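Local atomic coordinates of enoyl-CoA hydratase/carnithine racemase (Thermus thermophilus JL-18, PDB entry 6SL9), a protein that is probably a crotonase-family isomerase that acts on CoA thioesters, forming oxepin-CoA in the breakdown of phenylacetic acid. Residues A[15-20]-A[50-55]; A[107-112]-A[139-144]; A[122-127]-A[167-172]; A[59-64]-A[98-103]. All blocks are in the same frame, centred on the assembly; numbering follows the deposited sequence.

The four contacts run across one crotonase-type chain. Contacts 1, 3 and 4 reach the same mixed sheet. Contact 1 pairs strands 14-19 and 51-56. Contact 4 packs the loop after strand 51-56 against strand 98-102, and its centre is about 10 Å from that of contact 1. Strand 119-123 follows in the sheet and leads into contact 3, about 11 Å from contact 4 between centres. Contact 2 lies off the sheet, with its centre about 12 Å from contact 4. A107 N of contact 2 probably donates to S62 O of contact 4 (3.0 Å). By analogy with other crotonases, contacts 2 and 4 probably flank the thioester pocket, while contact 1 lies about 19 Å from contact 2 between centres.

Contact 1 (A[15-20]-A[50-55]); sequences LVLTLN and RALLLT
L17 sits against L53, L54 and T55 in a parallel pair of strands. L17 N donates to L53 O at 2.7 Å, and the bond is almost straight at 176°. L17 O accepts from T55 N at 3.0 Å. L15 N to A51 O, L53 N to L15 O and L19 N to T55 O continue the ladder on both sides of this residue. CA-H...O contacts lie between these bonds, as with L54 CA to L17 O at 3.3 Å.

The side chains then meet on two faces. On one, L54 has its CG anti to the backbone N (chi1 177°), which brings CD1 back over the neighbouring strand. There L54 CD1 lies 3.9 Å from L17 CB and 4.0 Å from L19 CD2. L17 CD1 also approaches L52 CD2 at 4.2 Å. On the other face, T18 and T55 lie side by side and point the same way, with T18 OG1 3.7 Å from T55 CG2. T55 OG1 is turned to a different partner, the backbone O of A101 in the next strand.

Farther out, helix 186-197 packs on the face of V16, L53 and T55, through M187, A190 and L191. L98 of strand 98-102 touches L52 and L54. Helix 30-45 connects the two strands. The arrangement is a beta-alpha-beta unit in the crotonase core.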
loop_
_atom_site.group_PDB
_atom_site.type_symbol
_atom_site.label_atom_id
_atom_site.label_comp_id
_atom_site.label_asym_id
_atom_site.label_seq_id
_atom_site.Cartn_x
_atom_site.Cartn_y
_atom_site.Cartn_z
ATOM N N LEU A 15 7.934 7.410 28.969
ATOM C CA LEU A 15 8.459 6.155 29.525
ATOM C C LEU A 15 9.455 5.594 28.498
ATOM O O LEU A 15 9.039 5.223 27.424
ATOM C CB LEU A 15 7.331 5.185 29.856
ATOM C CG LEU A 15 7.778 3.837 30.387
ATOM C CD1 LEU A 15 8.485 3.951 31.717
ATOM C CD2 LEU A 15 6.604 2.897 30.536
ATOM N N VAL A 16 10.704 5.464 28.926
ATOM C CA VAL A 16 11.786 4.912 28.105
ATOM C C VAL A 16 11.969 3.448 28.481
ATOM O O VAL A 16 12.270 3.141 29.664
ATOM C CB VAL A 16 13.068 5.714 28.283
ATOM C CG1 VAL A 16 14.119 5.139 27.333
ATOM C CG2 VAL A 16 12.908 7.188 28.019
ATOM N N LEU A 17 11.780 2.610 27.497
ATOM C CA LEU A 17 11.939 1.143 27.617
ATOM C C LEU A 17 13.169 0.699 26.845
ATOM O O LEU A 17 13.288 1.035 25.674
ATOM C CB LEU A 17 10.702 0.427 27.082
ATOM C CG LEU A 17 9.387 0.809 27.774
ATOM C CD1 LEU A 17 8.215 0.022 27.210
ATOM C CD2 LEU A 17 9.465 0.659 29.306
ATOM N N THR A 18 14.030 -0.076 27.479
ATOM C CA THR A 18 15.268 -0.533 26.855
ATOM C C THR A 18 15.332 -2.043 26.945
ATOM O O THR A 18 15.381 -2.596 28.061
ATOM C CB THR A 18 16.490 0.153 27.463
ATOM O OG1 THR A 18 16.329 1.561 27.480
ATOM C CG2 THR A 18 17.750 -0.236 26.716
ATOM N N LEU A 19 15.364 -2.681 25.781
ATOM C CA LEU A 19 15.635 -4.131 25.714
ATOM C C LEU A 19 17.036 -4.375 26.295
ATOM O O LEU A 19 18.027 -3.748 25.830
ATOM C CB LEU A 19 15.558 -4.667 24.272
ATOM C CG LEU A 19 14.283 -4.309 23.512
ATOM C CD1 LEU A 19 14.404 -4.815 22.113
ATOM C CD2 LEU A 19 13.047 -4.817 24.186
ATOM N N ASN A 20 17.149 -5.297 27.259
ATOM C CA ASN A 20 18.399 -5.358 28.056
ATOM C C ASN A 20 18.853 -6.807 28.231
ATOM O O ASN A 20 18.916 -7.325 29.351
ATOM C CB ASN A 20 18.187 -4.678 29.399
ATOM C CG ASN A 20 19.481 -4.573 30.161
ATOM O OD1 ASN A 20 20.521 -4.348 29.537
ATOM N ND2 ASN A 20 19.411 -4.669 31.490
ATOM N N ARG A 50 2.783 10.194 28.715
ATOM C CA ARG A 50 2.032 10.574 27.503
ATOM C C ARG A 50 2.681 10.040 26.239
ATOM O O ARG A 50 2.068 10.125 25.176
ATOM C CB ARG A 50 1.876 12.087 27.421
ATOM C CG ARG A 50 1.158 12.736 28.567
ATOM C CD ARG A 50 -0.239 13.213 28.318
ATOM N NE ARG A 50 -0.347 14.213 27.273
ATOM C CZ ARG A 50 -0.142 15.506 27.408
ATOM N NH1 ARG A 50 0.204 16.069 28.555
ATOM N NH2 ARG A 50 -0.288 16.255 26.345
ATOM N N ALA A 51 3.860 9.462 26.325
ATOM C CA ALA A 51 4.537 8.865 25.162
ATOM C C ALA A 51 5.492 7.798 25.648
ATOM O O ALA A 51 5.933 7.864 26.807
ATOM C CB ALA A 51 5.283 9.916 24.373
ATOM N N LEU A 52 5.823 6.846 24.796
ATOM C CA LEU A 52 6.808 5.800 25.097
ATOM C C LEU A 52 7.921 5.854 24.055
ATOM O O LEU A 52 7.689 6.266 22.909
ATOM C CB LEU A 52 6.120 4.444 25.099
ATOM C CG LEU A 52 5.237 4.116 26.308
ATOM C CD1 LEU A 52 3.890 4.804 26.191
ATOM C CD2 LEU A 52 5.023 2.637 26.444
ATOM N N LEU A 53 9.103 5.431 24.504
ATOM C CA LEU A 53 10.290 5.346 23.636
ATOM C C LEU A 53 10.884 3.948 23.863
ATOM O O LEU A 53 11.171 3.612 25.020
ATOM C CB LEU A 53 11.309 6.416 23.999
ATOM C CG LEU A 53 12.664 6.403 23.285
ATOM C CD1 LEU A 53 12.553 6.416 21.792
ATOM C CD2 LEU A 53 13.481 7.594 23.791
ATOM N N LEU A 54 11.130 3.179 22.803
ATOM C CA LEU A 54 11.691 1.824 22.882
ATOM C C LEU A 54 13.017 1.813 22.144
ATOM O O LEU A 54 13.083 2.247 20.982
ATOM C CB LEU A 54 10.677 0.847 22.251
ATOM C CG LEU A 54 11.154 -0.618 22.191
ATOM C CD1 LEU A 54 11.355 -1.205 23.587
ATOM C CD2 LEU A 54 10.115 -1.423 21.421
ATOM N N THR A 55 14.021 1.254 22.794
ATOM C CA THR A 55 15.364 1.103 22.213
ATOM C C THR A 55 16.016 -0.165 22.759
ATOM O O THR A 55 15.426 -0.843 23.593
ATOM C CB THR A 55 16.171 2.374 22.465
ATOM O OG1 THR A 55 17.270 2.393 21.542
ATOM C CG2 THR A 55 16.672 2.512 23.885
#

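Contact 2 (A[107-112]-A[139-144]); sequences AGAGMS and PDSGLS
S112 of helix 109-115 meets the turn D140-L143 that leads into helix 143-151. These are two helix starts of the crotonase fold. In relatives, the first of them usually supplies a backbone N-H to the oxyanion hole.

The S112 side chain can be followed outward. S112 CB rests 3.5 Å from S141 O and 3.7 Å from S141 CB. OG lies beside the backbone N, anti to the carbonyl carbon (chi1 -50°), and this aims it at the turn. There S112 OG donates to D140 O at 2.9 Å, with the donor tilted 22° from the carbonyl plane. L143 CB packs against S112 OG at 3.3 Å.

D140 O is gripped twice. L143 N, which closes the type I' turn, reaches D140 O from the opposite face at 3.1 Å. With an alanine here, D140 O would probably keep L143 N but lose its second donor, and a gap would open beside L143 CB.

Glycine suits G142 because its backbone angles would jam a CB against the carbonyl of S141. Beyond the turn, a second subunit approaches. Its E227 accepts from G142 N, and its Q231 donates to D140 OD2. The other carboxylate oxygen is held within the turn: S141 OG, 3.7 Å from A109 CB, donates to D140 OD1 at 2.8 Å from above the carboxylate plane.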
loop_
_atom_site.group_PDB
_atom_site.type_symbol
_atom_site.label_atom_id
_atom_site.label_comp_id
_atom_site.label_asym_id
_atom_site.label_seq_id
_atom_site.Cartn_x
_atom_site.Cartn_y
_atom_site.Cartn_z
ATOM N N ALA A 107 16.688 -7.703 13.581
ATOM C CA ALA A 107 16.542 -8.886 12.711
ATOM C C ALA A 107 15.380 -9.752 13.195
ATOM O O ALA A 107 15.169 -9.875 14.417
ATOM C CB ALA A 107 17.827 -9.702 12.689
ATOM N N GLY A 108 14.699 -10.394 12.270
ATOM C CA GLY A 108 13.619 -11.324 12.658
ATOM C C GLY A 108 12.559 -10.617 13.461
ATOM O O GLY A 108 12.157 -9.500 13.120
ATOM N N ALA A 109 12.173 -11.171 14.583
ATOM C CA ALA A 109 11.176 -10.511 15.454
ATOM C C ALA A 109 11.709 -9.212 16.026
ATOM O O ALA A 109 10.923 -8.373 16.441
ATOM C CB ALA A 109 10.687 -11.417 16.529
ATOM N N GLY A 110 13.020 -9.014 16.045
ATOM C CA GLY A 110 13.550 -7.698 16.444
ATOM C C GLY A 110 13.172 -6.630 15.423
ATOM O O GLY A 110 12.886 -5.496 15.791
ATOM N N MET A 111 13.213 -6.989 14.130
ATOM C CA MET A 111 12.730 -6.092 13.063
ATOM C C MET A 111 11.214 -5.897 13.228
ATOM O O MET A 111 10.741 -4.761 13.145
ATOM C CB MET A 111 13.075 -6.650 11.690
ATOM C CG MET A 111 12.555 -5.827 10.570
ATOM S SD MET A 111 13.327 -6.335 9.024
ATOM C CE MET A 111 12.505 -5.254 7.854
ATOM N N SER A 112 10.460 -6.973 13.462
ATOM C CA SER A 112 9.014 -6.847 13.713
ATOM C C SER A 112 8.732 -5.826 14.801
ATOM O O SER A 112 7.911 -4.905 14.599
ATOM C CB SER A 112 8.386 -8.197 14.074
ATOM O OG SER A 112 8.727 -9.234 13.145
ATOM N N PRO A 139 7.670 -14.816 8.135
ATOM C CA PRO A 139 7.604 -13.653 9.004
ATOM C C PRO A 139 6.551 -13.859 10.088
ATOM O O PRO A 139 5.455 -14.297 9.808
ATOM C CB PRO A 139 7.224 -12.552 8.048
ATOM C CG PRO A 139 6.634 -13.176 6.855
ATOM C CD PRO A 139 7.385 -14.468 6.736
ATOM N N ASP A 140 6.889 -13.468 11.321
ATOM C CA ASP A 140 5.919 -13.504 12.422
ATOM C C ASP A 140 5.968 -12.203 13.201
ATOM O O ASP A 140 6.658 -11.244 12.829
ATOM C CB ASP A 140 6.048 -14.806 13.232
ATOM C CG ASP A 140 7.255 -14.945 14.145
ATOM O OD1 ASP A 140 7.790 -13.907 14.622
ATOM O OD2 ASP A 140 7.653 -16.117 14.374
ATOM N N SER A 141 5.256 -12.202 14.322
ATOM C CA SER A 141 5.184 -11.049 15.222
ATOM C C SER A 141 4.672 -9.813 14.480
ATOM O O SER A 141 5.027 -8.648 14.848
ATOM C CB SER A 141 6.528 -10.820 15.907
ATOM O OG SER A 141 7.025 -12.006 16.471
ATOM N N GLY A 142 3.790 -10.011 13.517
ATOM C CA GLY A 142 3.176 -8.946 12.760
ATOM C C GLY A 142 3.988 -8.455 11.568
ATOM O O GLY A 142 3.495 -7.533 10.896
ATOM N N LEU A 143 5.146 -9.060 11.293
ATOM C CA LEU A 143 5.961 -8.518 10.183
ATOM C C LEU A 143 5.204 -8.731 8.865
ATOM O O LEU A 143 5.378 -7.894 7.939
ATOM C CB LEU A 143 7.314 -9.201 10.159
ATOM C CG LEU A 143 8.306 -8.635 9.117
ATOM C CD1 LEU A 143 8.568 -7.170 9.377
ATOM C CD2 LEU A 143 9.580 -9.451 9.181
ATOM N N SER A 144 4.417 -9.814 8.705
ATOM C CA SER A 144 3.724 -10.012 7.420
ATOM C C SER A 144 2.614 -8.957 7.216
ATOM O O SER A 144 2.229 -8.742 6.072
ATOM C CB SER A 144 3.168 -11.400 7.282
ATOM O OG SER A 144 2.006 -11.616 8.053
#

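Contact 3 (A[122-127]-A[167-172]); sequences AAVGAS and SAEEAL
A168 CB meets A122 CB at the end of strand 119-123, 4.1 Å away, and A123 O at the turn after it, 3.4 Å away. This apolar part is small. V180 of strand 179-181 touches A168 as well. At the solvent-exposed outer side, E169 is bent at chi2 (83°), and this folds its carboxylate back toward the turn. E169 OE1 comes within 4.2 Å of V124 CG1, and the two side chains cross obliquely.

One water bridges the two segments. The water accepts from A168 N at 2.9 Å and donates to A126 O at 2.6 Å. A weak bond from G125 N adds a third partner. The water thus joins the first turn of helix 168-174 to the type II turn A123-A126, which A126 N closes by donating to A123 O.

Bonds within the helix start fix its shape. E170 N donates to S167 OG at 3.1 Å, and S167 N donates in return to E170 OE2 at 2.9 Å. The second bond is nearly straight (171°) and meets the carboxylate on its anti side. This reciprocal pair is a capping box, here at a helix N-terminus set against a beta turn.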
loop_
_atom_site.group_PDB
_atom_site.type_symbol
_atom_site.label_atom_id
_atom_site.label_comp_id
_atom_site.label_asym_id
_atom_site.label_seq_id
_atom_site.Cartn_x
_atom_site.Cartn_y
_atom_site.Cartn_z
ATOM N N ALA A 122 16.645 5.614 13.239
ATOM C CA ALA A 122 17.755 4.663 13.267
ATOM C C ALA A 122 19.067 5.411 13.404
ATOM O O ALA A 122 19.245 6.515 12.809
ATOM C CB ALA A 122 17.802 3.880 11.983
ATOM N N ALA A 123 20.017 4.817 14.120
ATOM C CA ALA A 123 21.408 5.253 14.106
ATOM C C ALA A 123 22.026 4.921 12.769
ATOM O O ALA A 123 21.798 3.845 12.231
ATOM C CB ALA A 123 22.197 4.553 15.178
ATOM N N VAL A 124 22.956 5.761 12.370
ATOM C CA VAL A 124 23.928 5.384 11.331
ATOM C C VAL A 124 24.592 4.109 11.873
ATOM O O VAL A 124 25.089 4.113 13.039
ATOM C CB VAL A 124 24.929 6.541 11.116
ATOM C CG1 VAL A 124 26.087 6.071 10.264
ATOM C CG2 VAL A 124 24.295 7.793 10.520
ATOM N N GLY A 125 24.664 3.095 11.058
ATOM C CA GLY A 125 25.260 1.824 11.455
ATOM C C GLY A 125 24.242 0.793 11.781
ATOM O O GLY A 125 24.626 -0.369 11.828
ATOM N N ALA A 126 23.009 1.201 12.114
ATOM C CA ALA A 126 21.965 0.214 12.419
ATOM C C ALA A 126 21.628 -0.546 11.136
ATOM O O ALA A 126 21.932 -0.082 10.048
ATOM C CB ALA A 126 20.742 0.870 13.009
ATOM N N SER A 127 20.877 -1.630 11.246
ATOM C CA SER A 127 20.529 -2.431 10.065
ATOM C C SER A 127 19.252 -3.168 10.339
ATOM O O SER A 127 18.875 -3.389 11.475
ATOM C CB SER A 127 21.665 -3.311 9.705
ATOM O OG SER A 127 21.954 -4.217 10.728
ATOM N N SER A 167 20.962 -1.250 5.295
ATOM C CA SER A 167 21.561 -0.143 6.067
ATOM C C SER A 167 20.460 0.799 6.561
ATOM O O SER A 167 19.302 0.795 6.089
ATOM C CB SER A 167 22.543 0.596 5.233
ATOM O OG SER A 167 21.840 1.300 4.257
ATOM N N ALA A 168 20.833 1.671 7.484
ATOM C CA ALA A 168 19.891 2.695 7.986
ATOM C C ALA A 168 19.432 3.557 6.805
ATOM O O ALA A 168 18.257 3.936 6.749
ATOM C CB ALA A 168 20.584 3.517 9.033
ATOM N N GLU A 169 20.367 3.931 5.943
ATOM C CA GLU A 169 20.023 4.826 4.817
ATOM C C GLU A 169 19.065 4.136 3.842
ATOM O O GLU A 169 18.108 4.763 3.322
ATOM C CB GLU A 169 21.297 5.335 4.141
ATOM C CG GLU A 169 22.230 6.114 5.087
ATOM C CD GLU A 169 23.206 5.336 5.980
ATOM O OE1 GLU A 169 23.987 6.023 6.669
ATOM O OE2 GLU A 169 23.193 4.085 5.994
ATOM N N GLU A 170 19.252 2.856 3.606
ATOM C CA GLU A 170 18.294 2.088 2.781
ATOM C C GLU A 170 16.941 2.004 3.488
ATOM O O GLU A 170 15.922 2.124 2.837
ATOM C CB GLU A 170 18.847 0.698 2.487
ATOM C CG GLU A 170 20.037 0.639 1.568
ATOM C CD GLU A 170 20.600 -0.767 1.428
ATOM O OE1 GLU A 170 20.482 -1.289 0.322
ATOM O OE2 GLU A 170 21.131 -1.358 2.423
ATOM N N ALA A 171 16.935 1.781 4.786
ATOM C CA ALA A 171 15.704 1.708 5.582
ATOM C C ALA A 171 14.935 3.016 5.450
ATOM O O ALA A 171 13.697 3.021 5.348
ATOM C CB ALA A 171 16.015 1.394 7.005
ATOM N N LEU A 172 15.663 4.127 5.508
ATOM C CA LEU A 172 15.018 5.441 5.391
ATOM C C LEU A 172 14.361 5.571 4.013
ATOM O O LEU A 172 13.220 5.986 3.919
ATOM C CB LEU A 172 16.086 6.515 5.591
ATOM C CG LEU A 172 15.590 7.939 5.474
ATOM C CD1 LEU A 172 14.580 8.314 6.553
ATOM C CD2 LEU A 172 16.757 8.880 5.516
HETATM O O HOH W 1 23.492 1.476 8.632
#

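Contact 4 (A[59-64]-A[98-103]); sequences RAFSAG and LVVAVN
The loop 59-64, which carries the F-S-A-G sequence of the crotonase family, meets strand 98-102 through F61 and N103. In relatives this loop usually contributes a backbone N-H to the oxyanion hole.

F61 fills the corner where the chain turns. With chi1 at 177°, its ring swings away from the backbone N and extends past A101 toward V100. F61 CB touches V102 CG1 at 3.9 Å. F61 CD1 lies 3.7 Å from A101 O. F61 CE1 lies 3.9 Å from V100 CG1, with the two side chains crossing at about a right angle. A114 of helix 109-115 also packs against F61, V100 and V102.

The N103 amide reaches back to the loop. N103 ND2 donates to A60 O at 3.0 Å, with 155° at the hydrogen. The donor sits above the carbonyl plane, 75° out of it. N103 OD1 lies at the edge of the F61 ring, near its plane, and 3.4 Å from F61 CA. It also accepts from G56 N, so the amide is held at both ends. A leucine in its place would probably leave A60 O and G56 N without their amide partners and cost the F61 ring edge its OD1 contact.

S62 OG accepts from G64 N in an ST turn. Here the loop after strand 51-56 packs on the end of strand 98-102, beside the probable thioester pocket of the crotonase fold.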
loop_
_atom_site.group_PDB
_atom_site.type_symbol
_atom_site.label_atom_id
_atom_site.label_comp_id
_atom_site.label_asym_id
_atom_site.label_seq_id
_atom_site.Cartn_x
_atom_site.Cartn_y
_atom_site.Cartn_z
ATOM N N ARG A 59 25.057 -3.291 21.375
ATOM C CA ARG A 59 25.302 -2.996 19.963
ATOM C C ARG A 59 24.067 -3.257 19.104
ATOM O O ARG A 59 24.028 -2.765 17.978
ATOM C CB ARG A 59 26.515 -3.749 19.432
ATOM C CG ARG A 59 26.316 -5.200 19.011
ATOM C CD ARG A 59 27.604 -5.803 18.462
ATOM N NE ARG A 59 27.512 -7.226 18.145
ATOM C CZ ARG A 59 27.000 -7.711 17.007
ATOM N NH1 ARG A 59 26.565 -6.880 16.068
ATOM N NH2 ARG A 59 26.918 -9.024 16.824
ATOM N N ALA A 60 23.114 -4.080 19.559
ATOM C CA ALA A 60 21.903 -4.423 18.801
ATOM C C ALA A 60 20.679 -3.702 19.325
ATOM O O ALA A 60 20.577 -3.390 20.509
ATOM C CB ALA A 60 21.673 -5.892 18.886
ATOM N N PHE A 61 19.721 -3.530 18.429
ATOM C CA PHE A 61 18.327 -3.282 18.848
ATOM C C PHE A 61 17.776 -4.632 19.322
ATOM O O PHE A 61 17.568 -4.790 20.519
ATOM C CB PHE A 61 17.481 -2.638 17.726
ATOM C CG PHE A 61 16.039 -2.453 18.132
ATOM C CD1 PHE A 61 15.675 -1.392 18.929
ATOM C CD2 PHE A 61 15.064 -3.365 17.769
ATOM C CE1 PHE A 61 14.366 -1.197 19.301
ATOM C CE2 PHE A 61 13.760 -3.200 18.155
ATOM C CZ PHE A 61 13.420 -2.120 18.932
ATOM N N SER A 62 17.607 -5.593 18.419
ATOM C CA SER A 62 17.361 -6.997 18.800
ATOM C C SER A 62 17.610 -7.882 17.607
ATOM O O SER A 62 17.087 -7.628 16.523
ATOM C CB SER A 62 15.941 -7.211 19.269
ATOM O OG SER A 62 15.668 -8.588 19.451
ATOM N N ALA A 63 18.337 -8.957 17.873
ATOM C CA ALA A 63 18.592 -9.998 16.843
ATOM C C ALA A 63 17.424 -10.984 16.647
ATOM O O ALA A 63 17.521 -11.858 15.797
ATOM C CB ALA A 63 19.869 -10.752 17.173
ATOM N N GLY A 64 16.326 -10.777 17.357
ATOM C CA GLY A 64 15.138 -11.621 17.189
ATOM C C GLY A 64 15.162 -12.790 18.130
ATOM O O GLY A 64 15.810 -12.773 19.169
ATOM N N LEU A 98 4.235 5.889 20.347
ATOM C CA LEU A 98 5.479 5.117 20.555
ATOM C C LEU A 98 6.521 5.561 19.550
ATOM O O LEU A 98 6.322 5.483 18.338
ATOM C CB LEU A 98 5.181 3.621 20.407
ATOM C CG LEU A 98 6.385 2.678 20.464
ATOM C CD1 LEU A 98 7.027 2.728 21.828
ATOM C CD2 LEU A 98 6.002 1.252 20.105
ATOM N N VAL A 99 7.650 5.964 20.069
ATOM C CA VAL A 99 8.841 6.242 19.253
ATOM C C VAL A 99 9.755 5.044 19.416
ATOM O O VAL A 99 9.950 4.559 20.532
ATOM C CB VAL A 99 9.545 7.525 19.724
ATOM C CG1 VAL A 99 10.821 7.772 18.971
ATOM C CG2 VAL A 99 8.640 8.739 19.611
ATOM N N VAL A 100 10.357 4.573 18.304
ATOM C CA VAL A 100 11.401 3.508 18.374
ATOM C C VAL A 100 12.722 4.115 17.932
ATOM O O VAL A 100 12.735 4.792 16.889
ATOM C CB VAL A 100 10.985 2.303 17.528
ATOM C CG1 VAL A 100 12.160 1.364 17.292
ATOM C CG2 VAL A 100 9.862 1.564 18.194
ATOM N N ALA A 101 13.783 3.830 18.659
ATOM C CA ALA A 101 15.158 4.257 18.340
ATOM C C ALA A 101 15.963 2.989 18.064
ATOM O O ALA A 101 16.324 2.248 18.984
ATOM C CB ALA A 101 15.728 5.056 19.458
ATOM N N VAL A 102 16.217 2.724 16.778
ATOM C CA VAL A 102 16.925 1.509 16.330
ATOM C C VAL A 102 18.441 1.766 16.375
ATOM O O VAL A 102 18.987 2.430 15.504
ATOM C CB VAL A 102 16.455 1.006 14.972
ATOM C CG1 VAL A 102 17.099 -0.322 14.651
ATOM C CG2 VAL A 102 14.939 0.848 14.918
ATOM N N ASN A 103 19.075 1.298 17.450
ATOM C CA ASN A 103 20.480 1.578 17.762
ATOM C C ASN A 103 21.450 0.630 17.100
ATOM O O ASN A 103 22.651 0.918 17.084
ATOM C CB ASN A 103 20.677 1.571 19.274
ATOM C CG ASN A 103 20.271 0.249 19.874
ATOM O OD1 ASN A 103 19.082 -0.093 19.870
ATOM N ND2 ASN A 103 21.266 -0.527 20.314
#